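Local coordinates for putative peptidyl-arginine deiminase family protein (Campylobacter jejuni subsp. jejuni serotype O:2, PDB 6B10) that probably hydrolyses agmatine to N-carbamoylputrescine and ammonia, acting as an agmatine deiminase in bacterial polyamine biosynthesis, at residues A[10-15]-A[149-154]; A[154-159]-A[187-192]. All blocks are in the same frame, centred on the assembly; numbering follows the deposited sequence.

Overall arrangement
Contacts 1 and 2 meet on one three-stranded sheet, in the order 149-151, 156-160, 190-194, and their centres lie about 8 Å apart. Contact 2 builds the parallel half of that sheet, while contact 1 lays the N-terminal segment 10-15 against its outer strand and the turn beyond it. Glu-154 belongs to both. Between them runs an antiparallel pairing, with Asp-150 O 2.7 Å from Leu-158 N in a probable hydrogen bond, and on the Met-157 side of the sheet Phe-151 CE1 packs 3.5 Å from Met-157 SD. The potassium ion, held by Phe-91, Asp-106 and Phe-107, is about 14 Å from the Phe-151 side chain.

Contact 1: A[10-15]-A[149-154]; sequences IKSIPE and IDFNGE
At the beta hairpin of strands 149-151 and 156-160, Ser-12 and Pro-14 rest on Phe-151, at the end of the first strand, and on Gly-153 in the turn. Ser-12 CB sits over one face of the Phe-151 ring, 3.9 Å from its centroid and 28° off the normal, a CH-pi contact; CD1 is the ring atom nearest to it. A small residue suits this spot, because its short side chain lets CB lie on the ring while OG, placed between the backbone N and the carbonyl carbon (chi1 57°), still reaches water 1, to which it is hydrogen-bonded at 2.6 Å. That water donates a longer bond to Asn-152 OD1, at 3.3 Å. The same oxygen takes the backbone N of Glu-154 at 2.8 Å, making an Asx turn in which the donor stands above the carbonyl plane, and it also accepts from Val-156 N, so this one oxygen ties together the backbone of the bend. Gly-153 has positive phi (75°), which glycine tolerates well, and its bare CA allows Pro-14 CD to approach to 3.6 Å. Alongside, Pro-14 CB reaches 3.7 Å from Phe-151 O. That carbonyl accepts a hydrogen bond from water 2 at 2.7 Å, and the water accepts one from Glu-15 N at 2.9 Å. Phe-186 also meets the Phe-151 ring, and Leu-188 touches both Ser-12 and Phe-151.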
loop_
_atom_site.group_PDB
_atom_site.type_symbol
_atom_site.label_atom_id
_atom_site.label_comp_id
_atom_site.label_asym_id
_atom_site.label_seq_id
_atom_site.Cartn_x
_atom_site.Cartn_y
_atom_site.Cartn_z
ATOM N N ILE A 10 -12.532 18.297 0.208
ATOM C CA ILE A 10 -11.723 17.091 0.411
ATOM C C ILE A 10 -10.437 17.129 -0.403
ATOM O O ILE A 10 -10.445 17.508 -1.576
ATOM C CB ILE A 10 -12.527 15.824 0.067
ATOM C CG1 ILE A 10 -13.664 15.649 1.075
ATOM C CG2 ILE A 10 -11.646 14.581 0.088
ATOM C CD1 ILE A 10 -14.877 14.973 0.490
ATOM N N LYS A 11 -9.334 16.749 0.242
ATOM C CA LYS A 11 -8.050 16.574 -0.422
ATOM C C LYS A 11 -7.539 15.158 -0.154
ATOM O O LYS A 11 -7.460 14.725 1.001
ATOM C CB LYS A 11 -7.028 17.592 0.088
ATOM C CG LYS A 11 -7.385 19.041 -0.205
ATOM N N SER A 12 -7.211 14.442 -1.226
ATOM C CA SER A 12 -6.582 13.129 -1.131
ATOM C C SER A 12 -5.105 13.295 -0.753
ATOM O O SER A 12 -4.466 14.290 -1.120
ATOM C CB SER A 12 -6.731 12.367 -2.451
ATOM O OG SER A 12 -6.182 13.087 -3.546
ATOM N N ILE A 13 -4.574 12.317 -0.017
ATOM C CA ILE A 13 -3.238 12.417 0.569
ATOM C C ILE A 13 -2.291 11.443 -0.114
ATOM O O ILE A 13 -2.554 10.240 -0.129
ATOM C CB ILE A 13 -3.259 12.108 2.080
ATOM C CG1 ILE A 13 -4.243 13.030 2.812
ATOM C CG2 ILE A 13 -1.872 12.277 2.684
ATOM C CD1 ILE A 13 -4.501 12.634 4.252
ATOM N N PRO A 14 -1.182 11.954 -0.681
ATOM C CA PRO A 14 -0.169 11.060 -1.214
ATOM C C PRO A 14 0.639 10.426 -0.089
ATOM O O PRO A 14 0.758 11.003 0.999
ATOM C CB PRO A 14 0.711 11.987 -2.048
ATOM C CG PRO A 14 0.615 13.300 -1.360
ATOM C CD PRO A 14 -0.766 13.364 -0.755
ATOM N N GLU A 15 1.222 9.262 -0.365
ATOM C CA GLU A 15 1.893 8.479 0.670
ATOM C C GLU A 15 3.124 9.169 1.260
ATOM O O GLU A 15 3.514 8.891 2.400
ATOM C CB GLU A 15 2.276 7.113 0.120
ATOM C CG GLU A 15 2.475 6.057 1.185
ATOM C CD GLU A 15 2.381 4.671 0.594
ATOM O OE1 GLU A 15 1.240 4.210 0.375
ATOM O OE2 GLU A 15 3.444 4.073 0.312
ATOM N N ILE A 149 -5.872 1.703 -5.056
ATOM C CA ILE A 149 -5.817 3.128 -5.417
ATOM C C ILE A 149 -4.469 3.752 -5.041
ATOM O O ILE A 149 -3.814 3.297 -4.110
ATOM C CB ILE A 149 -6.952 3.935 -4.741
ATOM C CG1 ILE A 149 -6.982 3.668 -3.230
ATOM C CG2 ILE A 149 -8.290 3.577 -5.376
ATOM C CD1 ILE A 149 -7.958 4.523 -2.451
ATOM N N ASP A 150 -4.073 4.793 -5.773
ATOM C CA ASP A 150 -2.803 5.489 -5.547
ATOM C C ASP A 150 -2.978 6.978 -5.910
ATOM O O ASP A 150 -3.512 7.292 -6.971
ATOM C CB ASP A 150 -1.719 4.827 -6.403
ATOM C CG ASP A 150 -0.319 5.248 -6.020
ATOM O OD1 ASP A 150 0.251 4.659 -5.084
ATOM O OD2 ASP A 150 0.230 6.156 -6.679
ATOM N N PHE A 151 -2.538 7.883 -5.035
ATOM C CA PHE A 151 -2.780 9.326 -5.203
ATOM C C PHE A 151 -1.499 10.126 -5.415
ATOM O O PHE A 151 -0.460 9.804 -4.840
ATOM C CB PHE A 151 -3.470 9.885 -3.972
ATOM C CG PHE A 151 -4.792 9.253 -3.678
ATOM C CD1 PHE A 151 -5.918 9.621 -4.391
ATOM C CD2 PHE A 151 -4.911 8.294 -2.685
ATOM C CE1 PHE A 151 -7.141 9.051 -4.119
ATOM C CE2 PHE A 151 -6.133 7.712 -2.412
ATOM C CZ PHE A 151 -7.252 8.096 -3.130
ATOM N N ASN A 152 -1.581 11.183 -6.217
ATOM C CA ASN A 152 -0.446 12.074 -6.400
ATOM C C ASN A 152 -0.533 13.312 -5.516
ATOM O O ASN A 152 0.401 14.101 -5.476
ATOM C CB ASN A 152 -0.253 12.445 -7.882
ATOM C CG ASN A 152 -1.171 13.561 -8.355
ATOM O OD1 ASN A 152 -2.254 13.784 -7.808
ATOM N ND2 ASN A 152 -0.737 14.265 -9.397
ATOM N N GLY A 153 -1.652 13.464 -4.806
ATOM C CA GLY A 153 -1.888 14.624 -3.943
ATOM C C GLY A 153 -2.244 15.928 -4.652
ATOM O O GLY A 153 -2.215 16.989 -4.034
ATOM N N GLU A 154 -2.573 15.858 -5.937
ATOM C CA GLU A 154 -2.984 17.033 -6.705
ATOM C C GLU A 154 -4.344 16.768 -7.354
ATOM O O GLU A 154 -4.686 17.388 -8.355
ATOM C CB GLU A 154 -1.957 17.365 -7.793
ATOM C CG GLU A 154 -0.545 17.599 -7.291
ATOM C CD GLU A 154 -0.408 18.835 -6.419
ATOM O OE1 GLU A 154 -1.018 19.877 -6.741
ATOM O OE2 GLU A 154 0.323 18.767 -5.409
HETATM O O HOH W 1 -4.337 12.977 -5.393
HETATM O O HOH W 2 0.856 8.256 -3.029
HETATM O O HOH W 3 -0.572 4.350 -2.322
#

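Contact 2: A[154-159]-A[187-192]; sequences EGVMLT and GLKQII
Gly-155 O is gripped by two consecutive backbone amides, Lys-189 N at 2.8 Å and Gln-190 N at 3.2 Å, where the paired strands begin. Glycine fits here because, at these backbone angles (phi 91°), a side chain would be jammed against Glu-154 O and tight against Lys-189 CG. The carbonyl O of the preceding residue, Glu-154, takes a weak bond from Lys-189 NZ, which the extended side chain brings there; lysine suits this exposed edge, where its methylenes can lie along the backbone. Further on, Gln-190 O receives Met-157 N, Met-157 O receives Ile-192 N at 2.8 Å, and Ile-192 O receives Thr-159 N. On one face of the sheet Val-156 CG1 meets Ile-192 CD1 at 3.8 Å, and Leu-158 CD1 reaches across to Ile-192 CG2 at 3.6 Å; Phe-214 of strand 212-216 covers Val-156 and Leu-158 there. On the other face the unbranched Met-157 chain runs out straight and then bends at its last torsion (chi3 78°), which lays CE beside Ile-191 CD1 at 3.9 Å, while its CB packs on Leu-188 CD1 at 3.7 Å. Helix 175-186 covers Ile-191 and Leu-188 on this face, and Gly-187, with positive phi, turns the chain from that helix toward strand 190-194. Two parallel neighbouring strands joined through helices in this way form a beta-alpha-beta crossover.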
loop_
_atom_site.group_PDB
_atom_site.type_symbol
_atom_site.label_atom_id
_atom_site.label_comp_id
_atom_site.label_asym_id
_atom_site.label_seq_id
_atom_site.Cartn_x
_atom_site.Cartn_y
_atom_site.Cartn_z
ATOM N N GLU A 154 -2.573 15.858 -5.937
ATOM C CA GLU A 154 -2.984 17.033 -6.705
ATOM C C GLU A 154 -4.344 16.768 -7.354
ATOM O O GLU A 154 -4.686 17.388 -8.355
ATOM C CB GLU A 154 -1.957 17.365 -7.793
ATOM C CG GLU A 154 -0.545 17.599 -7.291
ATOM C CD GLU A 154 -0.408 18.835 -6.419
ATOM O OE1 GLU A 154 -1.018 19.877 -6.741
ATOM O OE2 GLU A 154 0.323 18.767 -5.409
ATOM N N GLY A 155 -5.114 15.849 -6.775
ATOM C CA GLY A 155 -6.436 15.526 -7.282
ATOM C C GLY A 155 -6.473 14.396 -8.290
ATOM O O GLY A 155 -7.538 14.088 -8.835
ATOM N N VAL A 156 -5.332 13.766 -8.545
ATOM C CA VAL A 156 -5.287 12.661 -9.485
ATOM C C VAL A 156 -5.168 11.343 -8.728
ATOM O O VAL A 156 -4.424 11.247 -7.744
ATOM C CB VAL A 156 -4.122 12.804 -10.490
ATOM C CG1 VAL A 156 -4.217 11.739 -11.570
ATOM C CG2 VAL A 156 -4.127 14.185 -11.133
ATOM N N MET A 157 -5.894 10.331 -9.197
ATOM C CA MET A 157 -5.812 8.990 -8.630
ATOM C C MET A 157 -5.567 7.967 -9.725
ATOM O O MET A 157 -6.119 8.065 -10.815
ATOM C CB MET A 157 -7.092 8.621 -7.873
ATOM C CG MET A 157 -7.023 7.262 -7.180
ATOM S SD MET A 157 -8.557 6.796 -6.359
ATOM C CE MET A 157 -9.524 6.254 -7.765
ATOM N N LEU A 158 -4.758 6.969 -9.399
ATOM C CA LEU A 158 -4.387 5.908 -10.307
ATOM C C LEU A 158 -5.086 4.640 -9.825
ATOM O O LEU A 158 -5.158 4.383 -8.624
ATOM C CB LEU A 158 -2.864 5.758 -10.258
ATOM C CG LEU A 158 -2.042 5.094 -11.350
ATOM C CD1 LEU A 158 -2.349 5.663 -12.724
ATOM C CD2 LEU A 158 -0.559 5.251 -11.017
ATOM N N THR A 159 -5.641 3.869 -10.753
ATOM C CA THR A 159 -6.323 2.624 -10.399
ATOM C C THR A 159 -6.425 1.702 -11.613
ATOM O O THR A 159 -6.203 2.128 -12.742
ATOM C CB THR A 159 -7.733 2.893 -9.813
ATOM O OG1 THR A 159 -8.260 1.694 -9.229
ATOM C CG2 THR A 159 -8.690 3.408 -10.879
ATOM N N GLY A 187 -12.334 13.881 -3.468
ATOM C CA GLY A 187 -12.152 15.238 -3.976
ATOM C C GLY A 187 -11.249 15.314 -5.193
ATOM O O GLY A 187 -10.423 16.209 -5.318
ATOM N N LEU A 188 -11.415 14.374 -6.103
ATOM C CA LEU A 188 -10.495 14.234 -7.231
ATOM C C LEU A 188 -10.941 15.039 -8.445
ATOM O O LEU A 188 -12.129 15.253 -8.645
ATOM C CB LEU A 188 -10.377 12.759 -7.614
ATOM C CG LEU A 188 -9.954 11.827 -6.484
ATOM C CD1 LEU A 188 -10.181 10.378 -6.872
ATOM C CD2 LEU A 188 -8.499 12.067 -6.128
ATOM N N LYS A 189 -9.978 15.481 -9.248
ATOM C CA LYS A 189 -10.276 16.052 -10.555
ATOM C C LYS A 189 -10.082 15.031 -11.680
ATOM O O LYS A 189 -10.619 15.214 -12.761
ATOM C CB LYS A 189 -9.448 17.315 -10.812
ATOM C CG LYS A 189 -7.963 17.100 -11.057
ATOM C CD LYS A 189 -7.224 18.421 -10.895
ATOM C CE LYS A 189 -5.755 18.309 -11.262
ATOM N NZ LYS A 189 -4.983 19.460 -10.714
ATOM N N GLN A 190 -9.348 13.948 -11.421
ATOM C CA GLN A 190 -9.026 12.985 -12.468
ATOM C C GLN A 190 -8.754 11.586 -11.917
ATOM O O GLN A 190 -8.098 11.431 -10.885
ATOM C CB GLN A 190 -7.806 13.476 -13.254
ATOM C CG GLN A 190 -7.270 12.494 -14.283
ATOM C CD GLN A 190 -6.097 13.052 -15.082
ATOM O OE1 GLN A 190 -5.515 14.083 -14.737
ATOM N NE2 GLN A 190 -5.740 12.361 -16.151
ATOM N N ILE A 191 -9.258 10.576 -12.618
ATOM C CA ILE A 191 -8.905 9.185 -12.355
ATOM C C ILE A 191 -8.320 8.571 -13.615
ATOM O O ILE A 191 -8.931 8.624 -14.682
ATOM C CB ILE A 191 -10.116 8.342 -11.918
ATOM C CG1 ILE A 191 -10.661 8.866 -10.585
ATOM C CG2 ILE A 191 -9.720 6.876 -11.799
ATOM C CD1 ILE A 191 -11.918 8.178 -10.103
ATOM N N ILE A 192 -7.136 7.987 -13.476
ATOM C CA ILE A 192 -6.491 7.250 -14.548
ATOM C C ILE A 192 -6.839 5.777 -14.353
ATOM O O ILE A 192 -6.415 5.148 -13.375
ATOM C CB ILE A 192 -4.970 7.462 -14.529
ATOM C CG1 ILE A 192 -4.658 8.938 -14.773
ATOM C CG2 ILE A 192 -4.284 6.607 -15.583
ATOM C CD1 ILE A 192 -3.255 9.348 -14.398
#